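Local coordinates for protein ATP phosphoribosyltransferase regulatory subunit (Thermotoga maritima, PDB 1USY) that is probably required for the first step of histidine biosynthesis, where it may let histidine exert feedback control on ATP phosphoribosyltransferase, at residues S49-F54 with Y75-Y80; V88-L93 with S267-G272; I129-L134 with E203-A208. All blocks are in the same frame, centred on the assembly; numbering follows the deposited sequence.

Interaction 1. Residues S49-F54 with Y75-Y80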
ATOM      1  N   SER C  49       7.260   4.458   9.659  1.00 20.73           N
ATOM      2  CA  SER C  49       6.843   4.349  11.013  1.00 20.16           C
ATOM      3  C   SER C  49       6.419   5.746  11.342  1.00 23.25           C
ATOM      4  O   SER C  49       7.076   6.690  10.919  1.00 27.63           O
ATOM      5  CB  SER C  49       8.067   4.043  11.860  1.00 21.34           C
ATOM      6  OG  SER C  49       8.196   2.655  12.063  1.00 39.82           O
ATOM      7  N   ILE C  50       5.357   5.901  12.125  1.00 24.48           N
ATOM      8  CA  ILE C  50       4.921   7.233  12.536  1.00 22.85           C
ATOM      9  C   ILE C  50       5.163   7.484  14.011  1.00 24.89           C
ATOM     10  O   ILE C  50       4.995   6.595  14.831  1.00 28.71           O
ATOM     11  CB  ILE C  50       3.442   7.470  12.154  1.00 23.42           C
ATOM     12  CG1 ILE C  50       3.083   8.926  12.383  1.00 20.73           C
ATOM     13  CG2 ILE C  50       2.507   6.595  12.954  1.00 21.77           C
ATOM     14  CD1 ILE C  50       2.068   9.476  11.420  1.00 27.01           C
ATOM     15  N   ARG C  51       5.553   8.699  14.353  1.00 24.10           N
ATOM     16  CA  ARG C  51       5.855   9.039  15.734  1.00 25.76           C
ATOM     17  C   ARG C  51       4.712   8.682  16.719  1.00 29.88           C
ATOM     18  O   ARG C  51       3.587   9.213  16.641  1.00 25.66           O
ATOM     19  CB  ARG C  51       6.232  10.506  15.834  1.00 25.17           C
ATOM     20  CG  ARG C  51       6.468  10.975  17.254  1.00 27.06           C
ATOM     21  CD  ARG C  51       6.354  12.474  17.389  1.00 29.75           C
ATOM     22  NE  ARG C  51       7.250  13.129  16.446  1.00 32.07           N
ATOM     23  CZ  ARG C  51       6.901  14.146  15.684  1.00 33.61           C
ATOM     24  NH1 ARG C  51       5.668  14.645  15.742  1.00 28.88           N
ATOM     25  NH2 ARG C  51       7.793  14.672  14.862  1.00 33.30           N
ATOM     26  N   GLU C  52       5.006   7.752  17.624  1.00 30.29           N
ATOM     27  CA  GLU C  52       3.998   7.243  18.529  1.00 28.27           C
ATOM     28  C   GLU C  52       4.362   7.493  19.983  1.00 34.66           C
ATOM     29  O   GLU C  52       3.512   7.393  20.884  1.00 37.30           O
ATOM     30  CB  GLU C  52       3.772   5.765  18.241  1.00 26.85           C
ATOM     31  CG  GLU C  52       2.795   5.575  17.093  1.00 36.05           C
ATOM     32  CD  GLU C  52       2.622   4.136  16.668  1.00 42.19           C
ATOM     33  OE1 GLU C  52       3.343   3.691  15.740  1.00 44.42           O
ATOM     34  OE2 GLU C  52       1.744   3.455  17.255  1.00 50.43           O
ATOM     35  N   ASP C  53       5.611   7.845  20.209  1.00 35.33           N
ATOM     36  CA  ASP C  53       6.182   8.024  21.527  1.00 41.47           C
ATOM     37  C   ASP C  53       7.412   8.905  21.368  1.00 40.99           C
ATOM     38  O   ASP C  53       8.348   8.536  20.651  1.00 44.45           O
ATOM     39  CB  ASP C  53       6.595   6.655  22.089  1.00 46.19           C
ATOM     40  CG  ASP C  53       7.362   6.753  23.402  1.00 46.78           C
ATOM     41  OD1 ASP C  53       8.517   7.226  23.413  1.00 58.28           O
ATOM     42  OD2 ASP C  53       6.902   6.346  24.486  1.00 55.40           O
ATOM     43  N   PHE C  54       7.433  10.050  22.038  1.00 36.44           N
ATOM     44  CA  PHE C  54       8.554  10.953  21.886  1.00 33.37           C
ATOM     45  C   PHE C  54       9.838  10.489  22.541  1.00 35.53           C
ATOM     46  O   PHE C  54      10.930  10.734  22.035  1.00 38.76           O
ATOM     47  CB  PHE C  54       8.214  12.328  22.390  1.00 32.35           C
ATOM     48  CG  PHE C  54       8.003  13.284  21.292  1.00 31.24           C
ATOM     49  CD1 PHE C  54       6.740  13.849  21.070  1.00 26.23           C
ATOM     50  CD2 PHE C  54       9.058  13.598  20.451  1.00 24.43           C
ATOM     51  CE1 PHE C  54       6.545  14.719  20.016  1.00 27.34           C
ATOM     52  CE2 PHE C  54       8.867  14.451  19.404  1.00 21.28           C
ATOM     53  CZ  PHE C  54       7.612  15.028  19.186  1.00 24.48           C
ATOM     54  N   TYR C  75       9.548  19.507  23.666  1.00 11.62           N
ATOM     55  CA  TYR C  75       8.987  19.367  22.299  1.00 17.39           C
ATOM     56  C   TYR C  75       7.511  19.796  22.278  1.00 21.71           C
ATOM     57  O   TYR C  75       6.832  19.807  23.327  1.00 22.30           O
ATOM     58  CB  TYR C  75       9.145  17.936  21.723  1.00 16.26           C
ATOM     59  CG  TYR C  75       8.627  16.925  22.696  1.00 26.69           C
ATOM     60  CD1 TYR C  75       7.259  16.657  22.791  1.00 28.08           C
ATOM     61  CD2 TYR C  75       9.485  16.311  23.613  1.00 28.85           C
ATOM     62  CE1 TYR C  75       6.770  15.769  23.737  1.00 30.84           C
ATOM     63  CE2 TYR C  75       8.998  15.432  24.573  1.00 33.57           C
ATOM     64  CZ  TYR C  75       7.649  15.154  24.608  1.00 34.75           C
ATOM     65  OH  TYR C  75       7.172  14.283  25.546  1.00 41.48           O
ATOM     66  N   ALA C  76       7.019  20.147  21.086  1.00 21.68           N
ATOM     67  CA  ALA C  76       5.605  20.415  20.896  1.00 21.08           C
ATOM     68  C   ALA C  76       5.233  19.910  19.518  1.00 21.22           C
ATOM     69  O   ALA C  76       5.724  20.404  18.497  1.00 25.07           O
ATOM     70  CB  ALA C  76       5.318  21.889  21.036  1.00 19.95           C
ATOM     71  N   ASP C  77       4.392  18.890  19.482  1.00 18.77           N
ATOM     72  CA  ASP C  77       4.067  18.264  18.219  1.00 17.98           C
ATOM     73  C   ASP C  77       3.041  17.177  18.353  1.00 19.24           C
ATOM     74  O   ASP C  77       2.760  16.724  19.444  1.00 16.73           O
ATOM     75  CB  ASP C  77       5.321  17.658  17.591  1.00 20.26           C
ATOM     76  CG  ASP C  77       5.272  17.677  16.083  1.00 23.08           C
ATOM     77  OD1 ASP C  77       6.329  17.951  15.500  1.00 29.07           O
ATOM     78  OD2 ASP C  77       4.235  17.454  15.395  1.00 31.65           O
ATOM     79  N   PHE C  78       2.542  16.727  17.213  1.00 18.38           N
ATOM     80  CA  PHE C  78       1.579  15.654  17.178  1.00 22.59           C
ATOM     81  C   PHE C  78       2.240  14.325  17.504  1.00 19.29           C
ATOM     82  O   PHE C  78       3.272  13.996  16.971  1.00 24.78           O
ATOM     83  CB  PHE C  78       0.818  15.652  15.818  1.00 18.94           C
ATOM     84  CG  PHE C  78      -0.127  16.819  15.671  1.00 19.60           C
ATOM     85  CD1 PHE C  78       0.183  17.877  14.857  1.00 17.23           C
ATOM     86  CD2 PHE C  78      -1.296  16.896  16.439  1.00 20.64           C
ATOM     87  CE1 PHE C  78      -0.668  18.977  14.752  1.00 22.05           C
ATOM     88  CE2 PHE C  78      -2.160  17.995  16.348  1.00 12.46           C
ATOM     89  CZ  PHE C  78      -1.863  19.028  15.504  1.00 19.11           C
ATOM     90  N   VAL C  79       1.641  13.573  18.409  1.00 20.45           N
ATOM     91  CA  VAL C  79       1.973  12.166  18.576  1.00 21.48           C
ATOM     92  C   VAL C  79       0.746  11.394  18.039  1.00 25.20           C
ATOM     93  O   VAL C  79      -0.399  11.824  18.268  1.00 28.39           O
ATOM     94  CB  VAL C  79       2.240  11.864  20.032  1.00 26.93           C
ATOM     95  CG1 VAL C  79       2.237  10.389  20.266  1.00 23.05           C
ATOM     96  CG2 VAL C  79       3.577  12.530  20.502  1.00 20.56           C
ATOM     97  N   TYR C  80       0.981  10.323  17.267  1.00 21.53           N
ATOM     98  CA  TYR C  80      -0.089   9.588  16.568  1.00 21.09           C
ATOM     99  C   TYR C  80      -0.290   8.227  17.256  1.00 25.93           C
ATOM    100  O   TYR C  80       0.639   7.689  17.896  1.00 23.14           O
ATOM    101  CB  TYR C  80       0.205   9.417  15.042  1.00 20.94           C
ATOM    102  CG  TYR C  80       0.560  10.717  14.303  1.00 22.23           C
ATOM    103  CD1 TYR C  80       1.684  11.470  14.661  1.00 24.01           C
ATOM    104  CD2 TYR C  80      -0.228  11.197  13.269  1.00 26.30           C
ATOM    105  CE1 TYR C  80       1.993  12.667  14.020  1.00 27.77           C
ATOM    106  CE2 TYR C  80       0.094  12.391  12.595  1.00 26.11           C
ATOM    107  CZ  TYR C  80       1.191  13.135  12.985  1.00 24.83           C
ATOM    108  OH  TYR C  80       1.516  14.332  12.337  1.00 19.62           O
TER
HETATM  109  O   HOH W   1       6.689  16.475  13.398  1.00 13.93           O
HETATM  110  O   HOH W   2       1.206   6.852  20.273  1.00 36.73           O

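Interaction 2. Residues V88-L93 with S267-G272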
ATOM      1  N   VAL C  88      -5.336   8.726  14.945  1.00 23.77           N
ATOM      2  CA  VAL C  88      -5.589   9.987  15.634  1.00 24.03           C
ATOM      3  C   VAL C  88      -4.312  10.562  16.174  1.00 26.11           C
ATOM      4  O   VAL C  88      -3.321   9.853  16.314  1.00 32.38           O
ATOM      5  CB  VAL C  88      -6.680   9.891  16.758  1.00 24.74           C
ATOM      6  CG1 VAL C  88      -7.900   9.092  16.278  1.00 24.29           C
ATOM      7  CG2 VAL C  88      -6.128   9.328  18.036  1.00 16.21           C
ATOM      8  N   ALA C  89      -4.337  11.844  16.505  1.00 22.74           N
ATOM      9  CA  ALA C  89      -3.120  12.516  16.817  1.00 20.99           C
ATOM     10  C   ALA C  89      -3.345  13.374  18.039  1.00 22.64           C
ATOM     11  O   ALA C  89      -4.361  14.050  18.142  1.00 16.82           O
ATOM     12  CB  ALA C  89      -2.646  13.348  15.586  1.00 19.79           C
ATOM     13  N   GLU C  90      -2.388  13.324  18.967  1.00 23.38           N
ATOM     14  CA  GLU C  90      -2.407  14.177  20.144  1.00 26.80           C
ATOM     15  C   GLU C  90      -1.306  15.184  20.020  1.00 24.27           C
ATOM     16  O   GLU C  90      -0.159  14.806  19.871  1.00 25.87           O
ATOM     17  CB  GLU C  90      -2.149  13.360  21.414  1.00 32.60           C
ATOM     18  CG  GLU C  90      -3.301  13.338  22.400  1.00 40.30           C
ATOM     19  CD  GLU C  90      -3.570  14.687  23.033  1.00 46.43           C
ATOM     20  OE1 GLU C  90      -4.740  14.975  23.371  1.00 43.75           O
ATOM     21  OE2 GLU C  90      -2.609  15.471  23.194  1.00 56.47           O
ATOM     22  N   TYR C  91      -1.642  16.467  20.077  1.00 22.16           N
ATOM     23  CA  TYR C  91      -0.615  17.480  20.178  1.00 19.07           C
ATOM     24  C   TYR C  91      -0.089  17.462  21.604  1.00 21.41           C
ATOM     25  O   TYR C  91      -0.800  17.822  22.523  1.00 23.71           O
ATOM     26  CB  TYR C  91      -1.180  18.858  19.805  1.00 19.69           C
ATOM     27  CG  TYR C  91      -0.123  19.895  19.566  1.00 14.35           C
ATOM     28  CD1 TYR C  91       0.373  20.120  18.294  1.00 16.97           C
ATOM     29  CD2 TYR C  91       0.402  20.634  20.619  1.00 19.70           C
ATOM     30  CE1 TYR C  91       1.367  21.090  18.060  1.00  7.10           C
ATOM     31  CE2 TYR C  91       1.399  21.582  20.411  1.00 17.25           C
ATOM     32  CZ  TYR C  91       1.883  21.796  19.121  1.00 17.87           C
ATOM     33  OH  TYR C  91       2.879  22.736  18.885  1.00 18.67           O
ATOM     34  N   GLN C  92       1.143  17.012  21.794  1.00 20.60           N
ATOM     35  CA  GLN C  92       1.741  16.950  23.136  1.00 24.76           C
ATOM     36  C   GLN C  92       2.818  17.994  23.351  1.00 20.05           C
ATOM     37  O   GLN C  92       3.520  18.380  22.429  1.00 25.17           O
ATOM     38  CB  GLN C  92       2.343  15.558  23.424  1.00 24.28           C
ATOM     39  CG  GLN C  92       1.378  14.457  23.178  1.00 27.80           C
ATOM     40  CD  GLN C  92       1.828  13.085  23.646  1.00 29.93           C
ATOM     41  OE1 GLN C  92       2.948  12.889  24.106  1.00 23.08           O
ATOM     42  NE2 GLN C  92       0.927  12.122  23.526  1.00 30.91           N
ATOM     43  N   LEU C  93       2.925  18.433  24.589  1.00 18.90           N
ATOM     44  CA  LEU C  93       4.036  19.243  25.066  1.00 26.00           C
ATOM     45  C   LEU C  93       4.825  18.379  26.050  1.00 27.55           C
ATOM     46  O   LEU C  93       4.270  17.840  27.001  1.00 31.74           O
ATOM     47  CB  LEU C  93       3.523  20.476  25.826  1.00 18.34           C
ATOM     48  CG  LEU C  93       2.597  21.439  25.118  1.00 23.68           C
ATOM     49  CD1 LEU C  93       2.358  22.754  25.947  1.00 22.03           C
ATOM     50  CD2 LEU C  93       3.112  21.760  23.769  1.00 26.56           C
ATOM     51  N   SER C 267       4.687  14.437  29.564  1.00 14.87           N
ATOM     52  CA  SER C 267       3.969  14.984  28.450  1.00 20.26           C
ATOM     53  C   SER C 267       2.635  15.486  28.930  1.00 25.10           C
ATOM     54  O   SER C 267       1.947  14.801  29.698  1.00 30.13           O
ATOM     55  CB  SER C 267       3.756  13.891  27.407  1.00 19.81           C
ATOM     56  OG  SER C 267       4.028  14.443  26.146  1.00 40.71           O
ATOM     57  N   ILE C 268       2.278  16.683  28.477  1.00 22.99           N
ATOM     58  CA  ILE C 268       0.996  17.271  28.753  1.00 18.36           C
ATOM     59  C   ILE C 268       0.206  17.032  27.486  1.00 22.53           C
ATOM     60  O   ILE C 268       0.739  17.164  26.365  1.00 22.70           O
ATOM     61  CB  ILE C 268       1.190  18.774  29.006  1.00 23.28           C
ATOM     62  CG1 ILE C 268       1.814  18.999  30.364  1.00 26.75           C
ATOM     63  CG2 ILE C 268      -0.115  19.551  28.887  1.00 19.40           C
ATOM     64  CD1 ILE C 268       2.399  20.382  30.534  1.00 36.06           C
ATOM     65  N   PHE C 269      -1.057  16.668  27.632  1.00 23.82           N
ATOM     66  CA  PHE C 269      -1.895  16.448  26.461  1.00 25.61           C
ATOM     67  C   PHE C 269      -2.828  17.638  26.249  1.00 30.54           C
ATOM     68  O   PHE C 269      -3.696  17.872  27.112  1.00 24.57           O
ATOM     69  CB  PHE C 269      -2.719  15.189  26.687  1.00 28.47           C
ATOM     70  CG  PHE C 269      -1.909  14.003  27.092  1.00 33.19           C
ATOM     71  CD1 PHE C 269      -0.967  13.441  26.216  1.00 36.27           C
ATOM     72  CD2 PHE C 269      -2.078  13.437  28.338  1.00 30.04           C
ATOM     73  CE1 PHE C 269      -0.205  12.339  26.582  1.00 30.17           C
ATOM     74  CE2 PHE C 269      -1.325  12.336  28.727  1.00 31.52           C
ATOM     75  CZ  PHE C 269      -0.385  11.784  27.847  1.00 38.34           C
ATOM     76  N   LEU C 270      -2.684  18.399  25.150  1.00 35.56           N
ATOM     77  CA  LEU C 270      -3.681  19.478  24.886  1.00 44.02           C
ATOM     78  C   LEU C 270      -4.641  19.375  23.731  1.00 41.59           C
ATOM     79  O   LEU C 270      -5.537  20.189  23.667  1.00 47.53           O
ATOM     80  CB  LEU C 270      -3.099  20.897  24.872  1.00 47.18           C
ATOM     81  CG  LEU C 270      -1.801  21.205  24.194  1.00 48.15           C
ATOM     82  CD1 LEU C 270      -1.785  22.664  23.806  1.00 45.73           C
ATOM     83  CD2 LEU C 270      -0.774  20.913  25.242  1.00 54.61           C
ATOM     84  N   GLU C 271      -4.485  18.416  22.820  1.00 43.01           N
ATOM     85  CA  GLU C 271      -5.327  18.429  21.624  1.00 40.64           C
ATOM     86  C   GLU C 271      -5.396  17.087  20.947  1.00 39.50           C
ATOM     87  O   GLU C 271      -4.381  16.594  20.473  1.00 38.33           O
ATOM     88  CB  GLU C 271      -4.764  19.424  20.625  1.00 42.84           C
ATOM     89  CG  GLU C 271      -5.714  20.512  20.181  1.00 46.99           C
ATOM     90  CD  GLU C 271      -5.191  21.280  18.971  1.00 44.55           C
ATOM     91  OE1 GLU C 271      -4.589  20.653  18.085  1.00 37.65           O
ATOM     92  OE2 GLU C 271      -5.380  22.516  18.912  1.00 46.37           O
ATOM     93  N   GLY C 272      -6.590  16.501  20.909  1.00 39.24           N
ATOM     94  CA  GLY C 272      -6.859  15.352  20.069  1.00 42.77           C
ATOM     95  C   GLY C 272      -7.254  15.895  18.709  1.00 44.15           C
ATOM     96  O   GLY C 272      -7.744  17.022  18.617  1.00 45.28           O
TER

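Interaction 3. Residues I129-L134 with E203-A208. Unlike the reference sequence in segment 129-134: Leu134 (reference Val).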
ATOM      1  N   ILE C 129       1.057   9.584  41.889  1.00 21.00           N
ATOM      2  CA  ILE C 129       2.397   9.019  41.786  1.00 24.92           C
ATOM      3  C   ILE C 129       2.376   7.526  42.015  1.00 21.69           C
ATOM      4  O   ILE C 129       1.685   7.036  42.916  1.00 29.03           O
ATOM      5  CB  ILE C 129       3.372   9.685  42.824  1.00 28.05           C
ATOM      6  CG1 ILE C 129       3.462  11.196  42.609  1.00 34.35           C
ATOM      7  CG2 ILE C 129       4.768   9.100  42.726  1.00 25.29           C
ATOM      8  CD1 ILE C 129       4.435  11.844  43.595  1.00 41.44           C
ATOM      9  N   GLY C 130       3.189   6.809  41.246  1.00 23.15           N
ATOM     10  CA  GLY C 130       3.388   5.378  41.418  1.00 14.38           C
ATOM     11  C   GLY C 130       4.863   5.083  41.251  1.00 21.03           C
ATOM     12  O   GLY C 130       5.649   5.962  40.922  1.00 20.75           O
ATOM     13  N   HIS C 131       5.244   3.839  41.484  1.00 17.81           N
ATOM     14  CA  HIS C 131       6.600   3.423  41.298  1.00 18.32           C
ATOM     15  C   HIS C 131       6.601   2.037  40.705  1.00 23.59           C
ATOM     16  O   HIS C 131       6.079   1.097  41.275  1.00 26.32           O
ATOM     17  CB  HIS C 131       7.374   3.425  42.612  1.00 19.13           C
ATOM     18  CG  HIS C 131       8.861   3.498  42.421  1.00 19.45           C
ATOM     19  ND1 HIS C 131       9.606   2.434  41.963  1.00 12.46           N
ATOM     20  CD2 HIS C 131       9.734   4.519  42.610  1.00 13.30           C
ATOM     21  CE1 HIS C 131      10.879   2.791  41.886  1.00 18.74           C
ATOM     22  NE2 HIS C 131      10.985   4.051  42.273  1.00 18.90           N
ATOM     23  N   THR C 132       7.179   1.912  39.529  1.00 28.57           N
ATOM     24  CA  THR C 132       7.293   0.628  38.845  1.00 24.62           C
ATOM     25  C   THR C 132       8.000  -0.431  39.700  1.00 25.06           C
ATOM     26  O   THR C 132       7.796  -1.624  39.500  1.00 20.64           O
ATOM     27  CB  THR C 132       8.059   0.892  37.565  1.00 25.03           C
ATOM     28  OG1 THR C 132       7.235   0.576  36.431  1.00 36.56           O
ATOM     29  CG2 THR C 132       9.243   0.050  37.456  1.00  5.64           C
ATOM     30  N   GLY C 133       8.808   0.024  40.660  1.00 25.42           N
ATOM     31  CA  GLY C 133       9.509  -0.829  41.592  1.00 29.65           C
ATOM     32  C   GLY C 133       8.602  -1.899  42.126  1.00 36.85           C
ATOM     33  O   GLY C 133       8.401  -2.901  41.465  1.00 51.33           O
ATOM     34  N   LEU C 134       8.003  -1.679  43.280  1.00 36.13           N
ATOM     35  CA  LEU C 134       7.075  -2.649  43.892  1.00 42.43           C
ATOM     36  C   LEU C 134       6.234  -3.578  43.007  1.00 41.43           C
ATOM     37  O   LEU C 134       5.010  -3.538  43.077  1.00 54.43           O
ATOM     38  CB  LEU C 134       6.100  -1.903  44.801  1.00 38.07           C
ATOM     39  CG  LEU C 134       5.209  -1.024  43.981  1.00 35.65           C
ATOM     40  CD1 LEU C 134       3.849  -1.511  44.239  1.00 40.79           C
ATOM     41  CD2 LEU C 134       5.394   0.408  44.460  1.00 39.61           C
ATOM     42  N   GLU C 203      11.280   5.691  49.591  1.00 26.02           N
ATOM     43  CA  GLU C 203      12.090   6.900  49.608  1.00 25.94           C
ATOM     44  C   GLU C 203      11.838   7.743  48.377  1.00 19.07           C
ATOM     45  O   GLU C 203      11.588   8.924  48.490  1.00 19.03           O
ATOM     46  CB  GLU C 203      13.564   6.503  49.680  1.00 32.25           C
ATOM     47  CG  GLU C 203      14.326   7.106  50.830  1.00 47.22           C
ATOM     48  CD  GLU C 203      15.533   6.273  51.231  1.00 55.26           C
ATOM     49  OE1 GLU C 203      16.670   6.638  50.851  1.00 62.79           O
ATOM     50  OE2 GLU C 203      15.346   5.259  51.932  1.00 60.46           O
ATOM     51  N   ASP C 204      11.865   7.152  47.192  1.00 20.33           N
ATOM     52  CA  ASP C 204      11.533   7.948  46.003  1.00 26.57           C
ATOM     53  C   ASP C 204      10.132   8.591  46.108  1.00 26.90           C
ATOM     54  O   ASP C 204       9.975   9.799  45.826  1.00 23.18           O
ATOM     55  CB  ASP C 204      11.593   7.112  44.725  1.00 28.20           C
ATOM     56  CG  ASP C 204      13.003   6.661  44.358  1.00 31.18           C
ATOM     57  OD1 ASP C 204      14.013   7.338  44.688  1.00 33.80           O
ATOM     58  OD2 ASP C 204      13.178   5.628  43.691  1.00 31.06           O
ATOM     59  N   LEU C 205       9.143   7.783  46.523  1.00 19.95           N
ATOM     60  CA  LEU C 205       7.775   8.235  46.650  1.00 23.92           C
ATOM     61  C   LEU C 205       7.699   9.324  47.733  1.00 23.75           C
ATOM     62  O   LEU C 205       6.987  10.328  47.568  1.00 18.71           O
ATOM     63  CB  LEU C 205       6.828   7.057  46.972  1.00 28.64           C
ATOM     64  CG  LEU C 205       6.168   6.270  45.824  1.00 25.67           C
ATOM     65  CD1 LEU C 205       7.049   6.330  44.646  1.00 32.28           C
ATOM     66  CD2 LEU C 205       5.934   4.754  46.179  1.00 16.54           C
ATOM     67  N   LEU C 206       8.450   9.157  48.818  1.00 13.05           N
ATOM     68  CA  LEU C 206       8.426  10.188  49.857  1.00 18.93           C
ATOM     69  C   LEU C 206       9.040  11.539  49.406  1.00 21.37           C
ATOM     70  O   LEU C 206       8.431  12.596  49.628  1.00 26.22           O
ATOM     71  CB  LEU C 206       9.115   9.739  51.127  1.00 10.35           C
ATOM     72  CG  LEU C 206       8.473   8.705  52.022  1.00 22.29           C
ATOM     73  CD1 LEU C 206       9.579   7.934  52.822  1.00  8.18           C
ATOM     74  CD2 LEU C 206       7.509   9.416  52.931  1.00 15.00           C
ATOM     75  N   SER C 207      10.245  11.500  48.827  1.00 18.24           N
ATOM     76  CA  SER C 207      10.936  12.707  48.398  1.00 19.82           C
ATOM     77  C   SER C 207      10.086  13.403  47.345  1.00 21.73           C
ATOM     78  O   SER C 207       9.847  14.604  47.466  1.00 24.17           O
ATOM     79  CB  SER C 207      12.322  12.392  47.820  1.00 20.27           C
ATOM     80  OG  SER C 207      13.185  11.888  48.822  1.00 33.49           O
ATOM     81  N   ALA C 208       9.588  12.656  46.351  1.00 18.68           N
ATOM     82  CA  ALA C 208       8.811  13.303  45.276  1.00 24.90           C
ATOM     83  C   ALA C 208       7.568  13.910  45.887  1.00 23.05           C
ATOM     84  O   ALA C 208       7.211  15.041  45.561  1.00 26.15           O
ATOM     85  CB  ALA C 208       8.447  12.341  44.161  1.00 19.76           C
TER

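Interaction 1. Residues S49-F54 with Y75-Y80
Arg51 reaches Asp77 and Phe78 because its CG lies opposite the backbone N (chi1 176°) and its chain then folds at chi3 (-55°). The bend turns the guanidinium down onto strand 74-83. There NH1 donates to Phe78 O at 2.8 Å. The acceptor lies near the guanidinium plane, and the donor lies in the carbonyl plane. NH1 also forms a salt bridge to Asp77 OD2 at 3.2 Å, with the two side chains crossing at about a right angle. Water 1 accepts from Arg51 NH2 and donates to Asp77 OD1, closing a second path between the charges. Asp77 OD2 also takes the backbone N-H of Phe78 on its anti lone pair.

Phe54 is sandwiched next to this polar group. Arg51 CD sits over one ring face. Tyr75 makes an offset stack on the other, centroids 3.9 Å apart and planes 21° apart. Asp77 CB meets the ring edge, and Val79 CG2 approaches Phe54 CD1 at 3.5 Å. Ile50 CD1 lies over a face of Tyr80, 3.5 Å from the ring centroid. The backbone joins the segments through Tyr80 N to Arg51 O at 2.9 Å.

Tyr80 OH bonds to Ala28 N of a neighbouring regulatory subunit, so the strand also faces a subunit interface. Strands 74-83 and 86-97 probably correspond to motif 2 of class II synthetases. The buried arginine charge is thus met by a carboxylate, a carbonyl and a water, which are likely to fix the guanidinium beside the aromatic stack.

Interaction 2. Residues V88-L93 with S267-G272
Strand 88-93 pairs with strand 267-272 in antiparallel fashion, the short axes 4.7 Å apart at 151°. Leu93 and Ile268 form a hydrogen-bonded pair, with Ile268 N to Leu93 O at 2.7 Å and Leu93 N to Ile268 O at 3.1 Å. Gln92 stands opposite Phe269, but Glu90 stands opposite Gly272. Strand 267-272 therefore carries one extra residue, a beta bulge around Leu270 and Glu271. Tyr91 spans it: its N donates to Glu271 O at 2.8 Å, and its O accepts from Leu270 N at 3.3 Å.

These are neighbouring inner strands of the large mixed sheet of the class II synthetase-like fold. Leu93 and Ile268 point to the side where helices 6-17 and 103-120 pack.

Gln92 and Phe269 share the other side and run side by side. Gln92 NE2 sits at the ring edge, 3.3 Å from Phe269 CE1, with amide and ring planes 77° apart. The other end of the amide is held by Ser267, whose OG donates to Gln92 OE1 at 2.8 Å from above the carbonyl plane. Ser267 OG also bonds to Tyr75 OH. Leu270 CD2 meets Leu93 CG at 3.4 Å, the two leucines crossing at about a right angle.

Interaction 3. Residues I129-L134 with E203-A208
Leu205 pushes its CD1 against His131, 3.6 Å from CB and near the plane of the imidazole at its edge. The same methyl touches Ile129 CG2 at 4.1 Å, so one leucine branch bridges two residues of the strand. Ile129 CD1 reaches on to Ala208 CB, also at 4.1 Å.

His131 places its ring with CG opposite the backbone N (chi1 -159°), and this carries NE2 to Asp204. NE2 donates to Asp204 OD2 at 3.1 Å, using the anti lone pair of that oxygen. The carboxylate is turned only 15° from the ring plane. On the other nitrogen, ND1 accepts from Gly133 N at 2.9 Å, which suggests that the proton sits on NE2.

Strand 125-131 belongs to the mixed sheet, and helix 199-215 packs against it, running nearly antiparallel with short axes 8.9 Å apart. Leu237 of the adjacent strand touches Ile129, His131 and Leu205.

A phenylalanine in place of His131 would probably leave Asp204 OD2 and Gly133 N without their ring partner and free the turn after the strand to shift. Asp204 and Ala208 also pack on helix 103-120, through Leu103 and Leu107.

In the fold
Interactions 1, 2 and 3 all reach the same mixed sheet of the synthetase-like domain. Interactions 1 and 2 are neighbours, with centres 9 Å apart. Strands 74-83 and 86-97 follow each other in the chain and pair directly, and Ala76 packs on Tyr91 and Leu93. Interaction 3 lies on the opposite side of the chain's centre, about 27 Å and 26 Å from the centres of interactions 1 and 2. Interaction 1 closes first along the chain. Interaction 2 then joins strand 86-97 to the C-terminal strand 263-273, and the segments of interaction 3 fall between those two. The sheet therefore runs from the edge strand 74-83, which meets a neighbouring subunit, to the part packed by helix 199-215.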